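PDB 6EVG: multi-copper Oxidase CueO from Ochrobactrum, which is a laccase-like multicopper oxidase that oxidises lignin model compounds and lignosulfonate, presumably passing the electrons to dioxygen as laccases do. Local coordinates for residues L328-E339 with S421-M432. Numbering follows the deposited sequence.
Sequences LSVKRRSFFFDE and SWEIWDLTTKEM
Arg333 of strand 332-336 runs alongside Trp425 and angles across Glu423 of strand 422-428. Its CB lies over the indole of Trp425, 4.0 Å from the centroid of the five-membered ring and 20° off the ring normal, which meets the criterion for a CH-pi contact. With CG anti to the carbonyl carbon (chi1 -57°), Arg333 CG sits 3.8 Å from Trp425 NE1. The chain stays extended to NE; Arg333 CD meets both Trp425 NE1 and Glu423 OE1, the latter at 3.4 Å. The guanidinium grips side-on: Arg333 NE reaches Glu423 OE1 at 2.7 Å, while Arg333 NH2 donates to the syn lone pair of Glu423 OE2. OE1 also receives a nearly straight bond from Trp425 NE1 (2.8 Å, 176° at the hydrogen) on its anti lone pair, so three N-H donors fix the carboxylate's rotation. The edge of Phe335 is turned toward the face of the six-membered ring of Trp425, planes tilted and centroids 4.7 Å apart.

On the face bearing Ile424, Arg332 makes a second side-on salt bridge, its NE 2.9 Å from Asp426 OD2. Ile424 CG2 lies over the centre of that guanidinium, and Lys469 and Glu471 extend the charge network. Parallel pairing shows at Asp426, whose N donates to Arg333 O and whose O accepts from Phe335 N.

Glu339 OE2 is hydrogen-bonded to NE2 of the copper ligand His434, a second-shell contact; the Phe337 side chain lies about 5 Å from the copper. Strand 332-336 is outermost in its four-stranded sheet; 469-475 flanks 422-428 on the other side, and strands 415-417 and 434-438 pack against the face carrying Phe335 and Trp425, as in a cupredoxin-type sandwich.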
loop_
_atom_site.group_PDB
_atom_site.type_symbol
_atom_site.label_atom_id
_atom_site.label_comp_id
_atom_site.label_asym_id
_atom_site.label_seq_id
_atom_site.Cartn_x
_atom_site.Cartn_y
_atom_site.Cartn_z
ATOM N N LEU A 328 -11.737 -22.629 11.433
ATOM C CA LEU A 328 -10.678 -23.171 10.600
ATOM C C LEU A 328 -9.283 -23.038 11.249
ATOM O O LEU A 328 -8.346 -23.696 10.858
ATOM C CB LEU A 328 -10.639 -22.440 9.261
ATOM C CG LEU A 328 -11.835 -22.710 8.331
ATOM C CD1 LEU A 328 -11.783 -21.778 7.138
ATOM C CD2 LEU A 328 -11.861 -24.101 7.786
ATOM N N SER A 329 -9.161 -22.151 12.253
ATOM C CA SER A 329 -7.851 -21.891 12.884
ATOM C C SER A 329 -7.248 -23.092 13.588
ATOM O O SER A 329 -7.930 -23.817 14.316
ATOM C CB SER A 329 -7.997 -20.754 13.861
ATOM O OG SER A 329 -6.721 -20.480 14.415
ATOM N N VAL A 330 -5.936 -23.313 13.354
ATOM C CA VAL A 330 -5.203 -24.356 13.995
ATOM C C VAL A 330 -4.203 -23.854 14.997
ATOM O O VAL A 330 -3.557 -24.706 15.673
ATOM C CB VAL A 330 -4.501 -25.272 12.974
ATOM C CG1 VAL A 330 -5.501 -25.830 11.965
ATOM C CG2 VAL A 330 -3.351 -24.550 12.277
ATOM N N LYS A 331 -4.084 -22.552 15.210
ATOM C CA LYS A 331 -3.164 -21.978 16.151
ATOM C C LYS A 331 -3.540 -20.562 16.373
ATOM O O LYS A 331 -3.919 -19.891 15.412
ATOM C CB LYS A 331 -1.722 -22.067 15.585
ATOM C CG LYS A 331 -0.655 -21.735 16.642
ATOM C CD LYS A 331 0.770 -21.969 16.147
ATOM C CE LYS A 331 1.798 -21.558 17.173
ATOM N NZ LYS A 331 1.853 -22.421 18.390
ATOM N N ARG A 332 -3.380 -20.093 17.590
ATOM C CA ARG A 332 -3.543 -18.706 17.937
ATOM C C ARG A 332 -2.198 -18.118 18.276
ATOM O O ARG A 332 -1.447 -18.696 19.100
ATOM C CB ARG A 332 -4.547 -18.519 19.076
ATOM C CG ARG A 332 -5.074 -17.063 19.195
ATOM C CD ARG A 332 -6.363 -16.987 19.960
ATOM N NE ARG A 332 -6.920 -15.657 19.933
ATOM C CZ ARG A 332 -8.115 -15.377 19.512
ATOM N NH1 ARG A 332 -8.943 -16.351 19.107
ATOM N NH2 ARG A 332 -8.502 -14.134 19.531
ATOM N N ARG A 333 -1.882 -16.982 17.706
ATOM C CA ARG A 333 -0.691 -16.223 17.999
ATOM C C ARG A 333 -1.037 -14.861 18.493
ATOM O O ARG A 333 -2.174 -14.393 18.272
ATOM C CB ARG A 333 0.257 -16.130 16.784
ATOM C CG ARG A 333 0.685 -17.460 16.217
ATOM C CD ARG A 333 1.814 -17.274 15.196
ATOM N NE ARG A 333 2.002 -18.496 14.418
ATOM C CZ ARG A 333 2.988 -19.353 14.552
ATOM N NH1 ARG A 333 3.918 -19.209 15.477
ATOM N NH2 ARG A 333 2.985 -20.452 13.793
ATOM N N SER A 334 -0.071 -14.157 19.047
ATOM C CA SER A 334 -0.194 -12.794 19.483
ATOM C C SER A 334 1.060 -12.020 19.173
ATOM O O SER A 334 2.171 -12.538 19.347
ATOM C CB SER A 334 -0.421 -12.776 21.006
ATOM O OG SER A 334 -1.560 -13.511 21.422
ATOM N N PHE A 335 0.889 -10.761 18.720
ATOM C CA PHE A 335 1.977 -9.854 18.509
ATOM C C PHE A 335 1.649 -8.504 19.043
ATOM O O PHE A 335 0.508 -8.014 18.883
ATOM C CB PHE A 335 2.423 -9.795 17.023
ATOM C CG PHE A 335 2.868 -11.113 16.499
ATOM C CD1 PHE A 335 4.133 -11.593 16.771
ATOM C CD2 PHE A 335 2.011 -11.953 15.838
ATOM C CE1 PHE A 335 4.492 -12.869 16.360
ATOM C CE2 PHE A 335 2.359 -13.211 15.436
ATOM C CZ PHE A 335 3.619 -13.685 15.713
ATOM N N PHE A 336 2.616 -7.850 19.633
ATOM C CA PHE A 336 2.550 -6.504 20.208
ATOM C C PHE A 336 3.534 -5.600 19.456
ATOM O O PHE A 336 4.729 -5.936 19.311
ATOM C CB PHE A 336 2.877 -6.566 21.710
ATOM C CG PHE A 336 2.978 -5.242 22.374
ATOM C CD1 PHE A 336 1.953 -4.312 22.284
ATOM C CD2 PHE A 336 4.120 -4.886 23.077
ATOM C CE1 PHE A 336 2.050 -3.091 22.938
ATOM C CE2 PHE A 336 4.229 -3.643 23.702
ATOM C CZ PHE A 336 3.168 -2.792 23.649
ATOM N N PHE A 337 3.029 -4.470 18.949
ATOM C CA PHE A 337 3.858 -3.458 18.326
ATOM C C PHE A 337 4.583 -2.672 19.421
ATOM O O PHE A 337 4.049 -1.717 20.004
ATOM C CB PHE A 337 2.991 -2.515 17.458
ATOM C CG PHE A 337 2.384 -3.167 16.247
ATOM C CD1 PHE A 337 1.231 -3.903 16.296
ATOM C CD2 PHE A 337 3.000 -3.077 15.020
ATOM C CE1 PHE A 337 0.685 -4.430 15.130
ATOM C CE2 PHE A 337 2.465 -3.633 13.890
ATOM C CZ PHE A 337 1.318 -4.333 13.950
ATOM N N ASP A 338 5.805 -3.120 19.704
ATOM C CA ASP A 338 6.549 -2.616 20.827
ATOM C C ASP A 338 7.464 -1.487 20.373
ATOM O O ASP A 338 8.535 -1.718 19.772
ATOM C CB ASP A 338 7.343 -3.766 21.460
ATOM C CG ASP A 338 7.908 -3.397 22.812
ATOM O OD1 ASP A 338 7.926 -2.224 23.213
ATOM O OD2 ASP A 338 8.324 -4.365 23.520
ATOM N N GLU A 339 7.073 -0.257 20.707
ATOM C CA GLU A 339 7.815 0.933 20.360
ATOM C C GLU A 339 9.036 1.130 21.277
ATOM O O GLU A 339 9.854 1.984 20.986
ATOM C CB GLU A 339 6.930 2.169 20.463
ATOM C CG GLU A 339 5.771 2.129 19.486
ATOM C CD GLU A 339 4.675 3.207 19.719
ATOM O OE1 GLU A 339 5.058 4.372 19.963
ATOM O OE2 GLU A 339 3.413 2.853 19.620
ATOM N N SER A 421 -2.368 -23.571 6.001
ATOM C CA SER A 421 -3.114 -23.535 7.217
ATOM C C SER A 421 -3.703 -22.185 7.533
ATOM O O SER A 421 -3.397 -21.178 6.852
ATOM C CB SER A 421 -2.265 -24.023 8.380
ATOM O OG SER A 421 -1.306 -23.061 8.770
ATOM N N TRP A 422 -4.607 -22.150 8.502
ATOM C CA TRP A 422 -5.239 -20.945 9.009
ATOM C C TRP A 422 -4.799 -20.744 10.453
ATOM O O TRP A 422 -4.783 -21.714 11.238
ATOM C CB TRP A 422 -6.765 -21.150 8.997
ATOM C CG TRP A 422 -7.348 -21.351 7.650
ATOM C CD1 TRP A 422 -7.498 -22.520 7.008
ATOM C CD2 TRP A 422 -7.950 -20.320 6.811
ATOM N NE1 TRP A 422 -8.154 -22.337 5.808
ATOM C CE2 TRP A 422 -8.438 -20.998 5.668
ATOM C CE3 TRP A 422 -8.136 -18.968 6.930
ATOM C CZ2 TRP A 422 -9.099 -20.339 4.622
ATOM C CZ3 TRP A 422 -8.853 -18.325 5.925
ATOM C CH2 TRP A 422 -9.303 -19.007 4.783
ATOM N N GLU A 423 -4.572 -19.501 10.852
ATOM C CA GLU A 423 -4.254 -19.133 12.223
ATOM C C GLU A 423 -5.013 -17.856 12.593
ATOM O O GLU A 423 -5.311 -17.052 11.699
ATOM C CB GLU A 423 -2.757 -18.891 12.408
ATOM C CG GLU A 423 -1.866 -20.061 12.048
ATOM C CD GLU A 423 -0.381 -19.824 12.368
ATOM O OE1 GLU A 423 -0.025 -18.658 12.691
ATOM O OE2 GLU A 423 0.406 -20.792 12.347
ATOM N N ILE A 424 -5.289 -17.665 13.862
ATOM C CA ILE A 424 -5.809 -16.380 14.371
ATOM C C ILE A 424 -4.700 -15.664 15.063
ATOM O O ILE A 424 -4.046 -16.251 15.938
ATOM C CB ILE A 424 -7.032 -16.593 15.304
ATOM C CG1 ILE A 424 -8.149 -17.223 14.472
ATOM C CG2 ILE A 424 -7.398 -15.306 15.960
ATOM C CD1 ILE A 424 -9.334 -17.745 15.228
ATOM N N TRP A 425 -4.470 -14.415 14.685
ATOM C CA TRP A 425 -3.460 -13.577 15.312
ATOM C C TRP A 425 -4.140 -12.426 16.065
ATOM O O TRP A 425 -4.934 -11.667 15.465
ATOM C CB TRP A 425 -2.515 -13.011 14.286
ATOM C CG TRP A 425 -1.591 -14.007 13.639
ATOM C CD1 TRP A 425 -1.705 -15.372 13.569
ATOM C CD2 TRP A 425 -0.360 -13.699 12.958
ATOM N NE1 TRP A 425 -0.614 -15.933 12.965
ATOM C CE2 TRP A 425 0.205 -14.925 12.554
ATOM C CE3 TRP A 425 0.285 -12.506 12.648
ATOM C CZ2 TRP A 425 1.441 -14.998 11.903
ATOM C CZ3 TRP A 425 1.514 -12.573 11.999
ATOM C CH2 TRP A 425 2.077 -13.785 11.655
ATOM N N ASP A 426 -3.811 -12.281 17.334
ATOM C CA ASP A 426 -4.103 -11.126 18.188
ATOM C C ASP A 426 -3.034 -10.088 17.932
ATOM O O ASP A 426 -1.841 -10.403 18.052
ATOM C CB ASP A 426 -4.111 -11.574 19.723
ATOM C CG ASP A 426 -5.324 -12.383 20.114
ATOM O OD1 ASP A 426 -6.473 -11.986 19.867
ATOM O OD2 ASP A 426 -5.188 -13.470 20.725
ATOM N N LEU A 427 -3.409 -8.866 17.619
ATOM C CA LEU A 427 -2.490 -7.751 17.407
ATOM C C LEU A 427 -2.810 -6.613 18.335
ATOM O O LEU A 427 -3.988 -6.236 18.435
ATOM C CB LEU A 427 -2.612 -7.276 15.934
ATOM C CG LEU A 427 -2.283 -8.316 14.883
ATOM C CD1 LEU A 427 -2.517 -7.764 13.478
ATOM C CD2 LEU A 427 -0.859 -8.866 14.990
ATOM N N THR A 428 -1.808 -6.072 19.028
ATOM C CA THR A 428 -2.033 -5.022 20.021
ATOM C C THR A 428 -1.084 -3.866 19.817
ATOM O O THR A 428 0.107 -4.064 19.493
ATOM C CB THR A 428 -1.859 -5.610 21.444
ATOM O OG1 THR A 428 -0.680 -6.306 21.574
ATOM C CG2 THR A 428 -2.781 -6.613 21.724
ATOM N N THR A 429 -1.616 -2.661 20.044
ATOM C CA THR A 429 -0.791 -1.449 20.079
ATOM C C THR A 429 -0.984 -0.747 21.433
ATOM O O THR A 429 -1.926 -1.005 22.158
ATOM C CB THR A 429 -1.135 -0.482 18.935
ATOM O OG1 THR A 429 -2.473 0.012 19.116
ATOM C CG2 THR A 429 -1.074 -1.167 17.595
ATOM N N LYS A 430 -0.127 0.218 21.694
ATOM C CA LYS A 430 -0.169 1.016 22.923
ATOM C C LYS A 430 -0.149 2.521 22.624
ATOM O O LYS A 430 -1.169 3.180 22.612
ATOM C CB LYS A 430 1.038 0.640 23.819
ATOM C CG LYS A 430 1.187 1.384 25.126
ATOM C CD LYS A 430 2.446 0.984 25.892
ATOM C CE LYS A 430 2.545 1.773 27.203
ATOM N NZ LYS A 430 3.928 1.768 27.731
ATOM N N GLU A 431 0.999 3.085 22.300
ATOM C CA GLU A 431 1.112 4.562 22.226
ATOM C C GLU A 431 0.488 5.178 21.004
ATOM O O GLU A 431 -0.033 6.296 21.086
ATOM C CB GLU A 431 2.542 5.048 22.333
ATOM C CG GLU A 431 3.230 4.758 23.671
ATOM C CD GLU A 431 4.039 3.462 23.645
ATOM O OE1 GLU A 431 3.790 2.575 22.778
ATOM O OE2 GLU A 431 4.903 3.320 24.537
ATOM N N MET A 432 0.522 4.488 19.880
ATOM C CA MET A 432 -0.015 4.997 18.587
ATOM C C MET A 432 -0.529 3.828 17.774
ATOM O O MET A 432 -0.174 2.679 18.066
ATOM C CB MET A 432 1.021 5.796 17.811
ATOM C CG MET A 432 2.214 4.968 17.300
ATOM S SD MET A 432 3.416 5.925 16.351
ATOM C CE MET A 432 2.681 6.065 14.741
HETATM O O HOH W 1 -3.811 -15.240 22.278
HETATM O O HOH W 2 2.268 0.374 20.227
HETATM O O HOH W 3 4.646 0.049 22.401
#